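Local coordinates for putative cell filamentation protein (Bartonella quintana, PDB 4N67) that probably transfers AMP from ATP to target proteins through a Fic domain that binds adenine nucleotides, at residues 77-80 with 81-85; 143-146 with 147-151. The protein carries 2 engineered substitutions. All coordinates share one frame; numbering follows the deposited sequence.

How the contacts relate
Contact 1 (77-80 with 81-85) is a loop turn ahead of the short strand 85-86 and is only partly buried, whereas contact 2 (143-146 with 147-151) is a buried stretch of about two and a half turns within helix 135-152. Their centres lie about 20 Å apart, and although the nearest atoms come to about 5 Å, they do not touch. Both pack against helix 112-126, and both belong to the Fic domain. Contact 1 is held mainly by polar groups: a turn hydrogen bond, a hydroxyl-carboxylate bond and a water. Contact 2 combines regular helical bonds with apolar packing, and one of its carboxylates accepts a hydrogen bond from the ADP ribose.

Contact 1 of 2, residues 77-80 with 81-85; sequences AGVT and RDQPF
Thr80 and Asp82 run alongside each other, with Thr80 OG1 donating to Asp82 OD1 at 2.6 Å on the carboxylate's syn side. Both side chains take a first torsion near +60° (53° for Thr80, 57° for Asp82), which places hydroxyl and carboxylate together beside the turn. The backbone beneath is a type I beta turn from Thr80 to Gln83, closed by Gln83 N donating to Thr80 O at 3.1 Å; the donor stands well above the carbonyl plane. This is the tight part, and it is gripped from outside: Arg63 bonds to the Thr80 hydroxyl and Gln114 to Asp82 OD2, giving each carboxylate oxygen its own partner.

The other side is looser. A water donates to Gln83 O at 2.5 Å and to Thr80 O at 3.2 Å, bridging the two carbonyls across the mouth of the turn. Beyond it, partly exposed side chains meet only at van der Waals range: Val79 CG2 lies 4.2 Å from Phe85 CD1, its side chain crossing that of Phe85 at about a right angle, while Val79 CG1 lies 4.1 Å from Gln83 OE1.

Arg81 leaves in another direction, its extended chain carrying the guanidinium group to the carbonyls of His153, Ala108 and Met95. The turn thus sits between helices 59-70 and 112-126, beside the start of the Fic signature at His153, and leads into strand 85-86, which pairs antiparallel with 92-93.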
ATOM      1  N   ALA A  77      10.215  -3.323  -8.265  1.00 10.43           N
ATOM      2  CA  ALA A  77       9.560  -3.610  -6.979  1.00 10.48           C
ATOM      3  C   ALA A  77      10.398  -2.999  -5.852  1.00 10.61           C
ATOM      4  O   ALA A  77      11.612  -3.136  -5.820  1.00 11.56           O
ATOM      5  CB  ALA A  77       9.406  -5.105  -6.748  1.00 10.54           C
ATOM      6  N   GLY A  78       9.698  -2.378  -4.906  1.00 10.70           N
ATOM      7  CA  GLY A  78      10.331  -1.734  -3.757  1.00 10.98           C
ATOM      8  C   GLY A  78      10.811  -0.322  -4.010  1.00 11.37           C
ATOM      9  O   GLY A  78      11.283   0.311  -3.083  1.00 12.83           O
ATOM     10  N   VAL A  79      10.713   0.153  -5.241  1.00 11.22           N
ATOM     11  CA  VAL A  79      11.227   1.487  -5.605  1.00 11.50           C
ATOM     12  C   VAL A  79      10.039   2.435  -5.752  1.00 11.45           C
ATOM     13  O   VAL A  79       9.066   2.127  -6.459  1.00 11.97           O
ATOM     14  CB  VAL A  79      12.042   1.429  -6.916  1.00 12.10           C
ATOM     15  CG1 VAL A  79      12.645   2.799  -7.232  1.00 12.84           C
ATOM     16  CG2 VAL A  79      13.115   0.370  -6.836  1.00 12.55           C
ATOM     17  N   THR A  80      10.128   3.594  -5.107  1.00 11.85           N
ATOM     18  CA  THR A  80       9.034   4.562  -5.175  1.00 12.04           C
ATOM     19  C   THR A  80       9.108   5.359  -6.480  1.00 12.61           C
ATOM     20  O   THR A  80      10.169   5.499  -7.080  1.00 13.47           O
ATOM     21  CB  THR A  80       8.992   5.469  -3.925  1.00 12.50           C
ATOM     22  OG1 THR A  80      10.271   6.071  -3.717  1.00 13.61           O
ATOM     23  CG2 THR A  80       8.565   4.680  -2.700  1.00 12.49           C
ATOM     24  N   ARG A  81       7.972   5.886  -6.900  1.00 12.54           N
ATOM     25  CA  ARG A  81       7.800   6.435  -8.242  1.00 13.17           C
ATOM     26  C   ARG A  81       8.361   7.827  -8.435  1.00 15.02           C
ATOM     27  O   ARG A  81       8.399   8.311  -9.568  1.00 15.56           O
ATOM     28  CB  ARG A  81       6.318   6.386  -8.648  1.00 12.84           C
ATOM     29  CG  ARG A  81       5.398   7.248  -7.784  1.00 12.78           C
ATOM     30  CD  ARG A  81       3.926   7.159  -8.177  1.00 12.40           C
ATOM     31  NE  ARG A  81       3.116   7.740  -7.109  1.00 12.44           N
ATOM     32  CZ  ARG A  81       2.937   9.038  -6.898  1.00 12.44           C
ATOM     33  NH1 ARG A  81       2.264   9.421  -5.841  1.00 12.44           N
ATOM     34  NH2 ARG A  81       3.355   9.940  -7.789  1.00 12.98           N
ATOM     35  N   ASP A  82       8.824   8.427  -7.349  1.00 16.33           N
ATOM     36  CA  ASP A  82       9.533   9.690  -7.414  1.00 19.00           C
ATOM     37  C   ASP A  82      10.965   9.473  -7.877  1.00 21.25           C
ATOM     38  O   ASP A  82      11.590  10.418  -8.372  1.00 24.30           O
ATOM     39  CB  ASP A  82       9.502  10.406  -6.064  1.00 19.79           C
ATOM     40  CG  ASP A  82      10.066   9.580  -4.930  1.00 20.36           C
ATOM     41  OD1 ASP A  82       9.831   8.340  -4.846  1.00 19.09           O
ATOM     42  OD2 ASP A  82      10.724  10.154  -4.074  1.00 23.01           O
ATOM     43  N   GLN A  83      11.475   8.257  -7.709  1.00 21.04           N
ATOM     44  CA  GLN A  83      12.893   7.936  -7.916  1.00 23.88           C
ATOM     45  C   GLN A  83      13.093   7.398  -9.318  1.00 22.89           C
ATOM     46  O   GLN A  83      12.351   6.529  -9.743  1.00 23.85           O
ATOM     47  CB  GLN A  83      13.350   6.902  -6.893  1.00 26.03           C
ATOM     48  CG  GLN A  83      13.288   7.440  -5.468  1.00 30.08           C
ATOM     49  CD  GLN A  83      13.851   6.475  -4.443  1.00 34.37           C
ATOM     50  OE1 GLN A  83      14.502   5.486  -4.787  1.00 41.55           O
ATOM     51  NE2 GLN A  83      13.612   6.764  -3.175  1.00 37.56           N
ATOM     52  N   PRO A  84      14.104   7.888 -10.033  1.00 22.46           N
ATOM     53  CA  PRO A  84      14.375   7.297 -11.349  1.00 21.58           C
ATOM     54  C   PRO A  84      14.778   5.845 -11.190  1.00 19.72           C
ATOM     55  O   PRO A  84      15.516   5.501 -10.246  1.00 20.77           O
ATOM     56  CB  PRO A  84      15.544   8.124 -11.875  1.00 23.41           C
ATOM     57  CG  PRO A  84      15.489   9.399 -11.108  1.00 25.16           C
ATOM     58  CD  PRO A  84      15.032   8.993  -9.748  1.00 23.94           C
ATOM     59  N   PHE A  85      14.255   4.988 -12.068  1.00 17.32           N
ATOM     60  CA  PHE A  85      14.581   3.556 -12.025  1.00 16.17           C
ATOM     61  C   PHE A  85      15.039   3.148 -13.406  1.00 15.97           C
ATOM     62  O   PHE A  85      14.317   3.346 -14.370  1.00 15.76           O
ATOM     63  CB  PHE A  85      13.385   2.675 -11.650  1.00 15.63           C
ATOM     64  CG  PHE A  85      13.719   1.224 -11.746  1.00 15.31           C
ATOM     65  CD1 PHE A  85      14.497   0.611 -10.757  1.00 15.55           C
ATOM     66  CD2 PHE A  85      13.403   0.476 -12.882  1.00 15.74           C
ATOM     67  CE1 PHE A  85      14.886  -0.707 -10.848  1.00 15.98           C
ATOM     68  CE2 PHE A  85      13.808  -0.834 -12.964  1.00 15.76           C
ATOM     69  CZ  PHE A  85      14.557  -1.432 -11.963  1.00 15.89           C
TER
HETATM   70  O   HOH W   1      10.774   4.602 -10.066  1.00 31.33           O

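Contact 2 of 2, residues 143-146 with 147-151; sequences AEVF and TALDH. With ADP (adenosine-5'-diphosphate), chain B.
Asp150 and Phe146, one helical turn apart, meet at the same ribose hydroxyl of ADP. The first torsion of Asp150, -97°, departs from the usual staggered values and swings the carboxylate over to the nucleotide, where ADP O3' donates to Asp150 OD1 at 2.6 Å. That hydroxyl oxygen also lies at the edge of the phenyl ring, near its plane, with ADP O3' 3.6 Å from Phe146 CE2. Ring and carboxylate planes are 74° apart, and Asp150 OD1 and OD2 both lie 3.6 Å from Phe146 CE2, so the carboxylate spans that corner of the ring. Ring, carboxylate and ribose therefore converge on one spot.

Beneath them runs ordinary alpha-helix. Four successive i to i+4 bonds link the two segments, ending with Asp150 N to Phe146 O at 2.8 Å, which ties together the backbones of the very pair whose side chains meet the ribose. On another face, Val145 and Leu149 set their branches along one flank of the helix, and Val145 CG1 is 4.2 Å from Leu149 CD1; both side chains pack on Leu120 of helix 112-126. Thr147 turns its methyl back along the helix, with Thr147 CG2 3.3 Å from Ala143 O. Met204 of helix 202-211 covers Phe146 and Asp150, and Met167 of helix 164-174 also touches the ring, so two further helices cover the phenyl group.

Asp150 is buried yet well supplied with partners: Gln163 NE2 joins the ribose hydroxyl at OD1, while OD2 bonds to Ser192 OG, a group that also bonds to ADP. Such a network probably fixes the carboxylate as an acceptor for the 3'-hydroxyl, with the phenyl edge fitted beside that hydroxyl, and probably helps to hold the ribose in the Fic nucleotide pocket.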
ATOM      1  N   ALA A 143      -7.305   3.844  10.544  1.00 16.72           N
ATOM      2  CA  ALA A 143      -7.922   4.477   9.362  1.00 17.38           C
ATOM      3  C   ALA A 143      -7.142   5.715   8.938  1.00 17.77           C
ATOM      4  O   ALA A 143      -6.968   5.947   7.731  1.00 17.44           O
ATOM      5  CB  ALA A 143      -9.391   4.826   9.627  1.00 18.41           C
ATOM      6  N   GLU A 144      -6.682   6.507   9.914  1.00 18.55           N
ATOM      7  CA  GLU A 144      -5.862   7.688   9.599  1.00 19.67           C
ATOM      8  C   GLU A 144      -4.523   7.299   8.960  1.00 18.03           C
ATOM      9  O   GLU A 144      -4.045   7.955   8.036  1.00 18.14           O
ATOM     10  CB  GLU A 144      -5.633   8.549  10.835  1.00 23.18           C
ATOM     11  CG  GLU A 144      -6.902   9.189  11.358  1.00 27.27           C
ATOM     12  CD  GLU A 144      -6.646  10.270  12.402  1.00 31.75           C
ATOM     13  OE1 GLU A 144      -5.499  10.772  12.473  1.00 36.82           O
ATOM     14  OE2 GLU A 144      -7.586  10.612  13.156  1.00 36.64           O
ATOM     15  N   VAL A 145      -3.903   6.240   9.450  1.00 16.57           N
ATOM     16  CA  VAL A 145      -2.657   5.782   8.862  1.00 15.73           C
ATOM     17  C   VAL A 145      -2.942   5.370   7.411  1.00 14.87           C
ATOM     18  O   VAL A 145      -2.192   5.697   6.475  1.00 14.37           O
ATOM     19  CB  VAL A 145      -2.077   4.589   9.662  1.00 15.43           C
ATOM     20  CG1 VAL A 145      -0.949   3.896   8.902  1.00 15.21           C
ATOM     21  CG2 VAL A 145      -1.627   5.059  11.032  1.00 16.51           C
ATOM     22  N   PHE A 146      -4.032   4.645   7.210  1.00 14.80           N
ATOM     23  CA  PHE A 146      -4.365   4.161   5.862  1.00 14.91           C
ATOM     24  C   PHE A 146      -4.642   5.320   4.912  1.00 15.18           C
ATOM     25  O   PHE A 146      -4.207   5.297   3.755  1.00 14.62           O
ATOM     26  CB  PHE A 146      -5.569   3.209   5.873  1.00 16.03           C
ATOM     27  CG  PHE A 146      -5.632   2.361   4.653  1.00 16.61           C
ATOM     28  CD1 PHE A 146      -4.797   1.256   4.555  1.00 16.95           C
ATOM     29  CD2 PHE A 146      -6.395   2.719   3.559  1.00 18.35           C
ATOM     30  CE1 PHE A 146      -4.755   0.491   3.427  1.00 18.02           C
ATOM     31  CE2 PHE A 146      -6.381   1.925   2.409  1.00 18.63           C
ATOM     32  CZ  PHE A 146      -5.548   0.810   2.357  1.00 18.75           C
ATOM     33  N   THR A 147      -5.392   6.312   5.357  1.00 15.94           N
ATOM     34  CA  THR A 147      -5.654   7.443   4.449  1.00 16.53           C
ATOM     35  C   THR A 147      -4.352   8.193   4.136  1.00 15.43           C
ATOM     36  O   THR A 147      -4.172   8.653   3.014  1.00 15.43           O
ATOM     37  CB  THR A 147      -6.739   8.390   4.967  1.00 18.89           C
ATOM     38  OG1 THR A 147      -6.383   8.883   6.240  1.00 20.97           O
ATOM     39  CG2 THR A 147      -8.046   7.652   5.108  1.00 19.77           C
ATOM     40  N   ALA A 148      -3.439   8.300   5.102  1.00 14.88           N
ATOM     41  CA  ALA A 148      -2.133   8.892   4.828  1.00 14.45           C
ATOM     42  C   ALA A 148      -1.367   8.095   3.777  1.00 13.92           C
ATOM     43  O   ALA A 148      -0.785   8.663   2.837  1.00 13.94           O
ATOM     44  CB  ALA A 148      -1.332   9.003   6.111  1.00 14.61           C
ATOM     45  N   LEU A 149      -1.383   6.777   3.904  1.00 13.59           N
ATOM     46  CA  LEU A 149      -0.742   5.928   2.898  1.00 13.44           C
ATOM     47  C   LEU A 149      -1.397   6.077   1.538  1.00 13.34           C
ATOM     48  O   LEU A 149      -0.696   6.133   0.496  1.00 13.11           O
ATOM     49  CB  LEU A 149      -0.763   4.459   3.338  1.00 13.39           C
ATOM     50  CG  LEU A 149       0.194   4.108   4.476  1.00 13.63           C
ATOM     51  CD1 LEU A 149      -0.138   2.712   4.996  1.00 14.13           C
ATOM     52  CD2 LEU A 149       1.656   4.178   4.056  1.00 13.98           C
ATOM     53  N   ASP A 150      -2.721   6.138   1.537  1.00 13.63           N
ATOM     54  CA  ASP A 150      -3.477   6.264   0.278  1.00 14.08           C
ATOM     55  C   ASP A 150      -3.030   7.496  -0.472  1.00 14.14           C
ATOM     56  O   ASP A 150      -2.809   7.423  -1.682  1.00 13.79           O
ATOM     57  CB  ASP A 150      -4.999   6.399   0.506  1.00 15.99           C
ATOM     58  CG  ASP A 150      -5.764   5.106   0.368  1.00 17.19           C
ATOM     59  OD1 ASP A 150      -5.263   4.139  -0.214  1.00 18.78           O
ATOM     60  OD2 ASP A 150      -6.968   5.121   0.747  1.00 19.12           O
ATOM     61  N   HIS A 151      -2.923   8.622   0.226  1.00 13.87           N
ATOM     62  CA  HIS A 151      -2.550   9.856  -0.426  1.00 14.00           C
ATOM     63  C   HIS A 151      -1.115   9.799  -0.916  1.00 13.62           C
ATOM     64  O   HIS A 151      -0.821  10.281  -2.005  1.00 13.74           O
ATOM     65  CB  HIS A 151      -2.743  11.071   0.477  1.00 14.82           C
ATOM     66  CG  HIS A 151      -2.429  12.351  -0.221  1.00 16.27           C
ATOM     67  ND1 HIS A 151      -1.190  12.943  -0.159  1.00 16.33           N
ATOM     68  CD2 HIS A 151      -3.173  13.122  -1.052  1.00 17.29           C
ATOM     69  CE1 HIS A 151      -1.178  14.018  -0.927  1.00 17.53           C
ATOM     70  NE2 HIS A 151      -2.372  14.158  -1.470  1.00 17.74           N
TER
HETATM   71  PB  ADP B 301      -2.524   0.613  -7.737  1.00 25.53           P
HETATM   72  O1B ADP B 301      -2.649   1.537  -8.960  1.00 28.42           O
HETATM   73  O2B ADP B 301      -1.553   1.181  -6.761  1.00 22.47           O
HETATM   74  O3B ADP B 301      -2.210  -0.845  -8.083  1.00 25.37           O
HETATM   75  PA  ADP B 301      -4.881   0.170  -6.036  1.00 28.49           P
HETATM   76  O1A ADP B 301      -6.188  -0.481  -6.514  1.00 32.23           O
HETATM   77  O2A ADP B 301      -3.916  -0.727  -5.296  1.00 27.74           O
HETATM   78  O3A ADP B 301      -4.070   0.776  -7.328  1.00 29.46           O
HETATM   79  O5' ADP B 301      -5.279   1.464  -5.206  1.00 27.55           O
HETATM   80  C5' ADP B 301      -4.365   2.088  -4.296  1.00 25.96           C
HETATM   81  C4' ADP B 301      -5.181   2.722  -3.174  1.00 26.56           C
HETATM   82  O4' ADP B 301      -5.867   3.885  -3.679  1.00 27.49           O
HETATM   83  C3' ADP B 301      -6.228   1.780  -2.587  1.00 25.72           C
HETATM   84  O3' ADP B 301      -6.222   1.853  -1.147  1.00 24.64           O
HETATM   85  C2' ADP B 301      -7.531   2.311  -3.156  1.00 26.11           C
HETATM   86  O2' ADP B 301      -8.685   2.050  -2.346  1.00 27.07           O
HETATM   87  C1' ADP B 301      -7.243   3.780  -3.260  1.00 27.55           C
HETATM   88  N9  ADP B 301      -8.084   4.516  -4.226  1.00 27.94           N
HETATM   89  C8  ADP B 301      -8.775   4.048  -5.284  1.00 29.57           C
HETATM   90  N7  ADP B 301      -9.374   5.097  -5.896  1.00 30.36           N
HETATM   91  C5  ADP B 301      -9.071   6.226  -5.244  1.00 30.15           C
HETATM   92  C6  ADP B 301      -9.377   7.659  -5.357  1.00 31.72           C
HETATM   93  N6  ADP B 301     -10.174   8.061  -6.393  1.00 33.77           N
HETATM   94  N1  ADP B 301      -8.857   8.529  -4.476  1.00 30.62           N
HETATM   95  C2  ADP B 301      -8.055   8.082  -3.470  1.00 30.37           C
HETATM   96  N3  ADP B 301      -7.750   6.774  -3.310  1.00 27.32           N
HETATM   97  C4  ADP B 301      -8.203   5.832  -4.136  1.00 27.43           C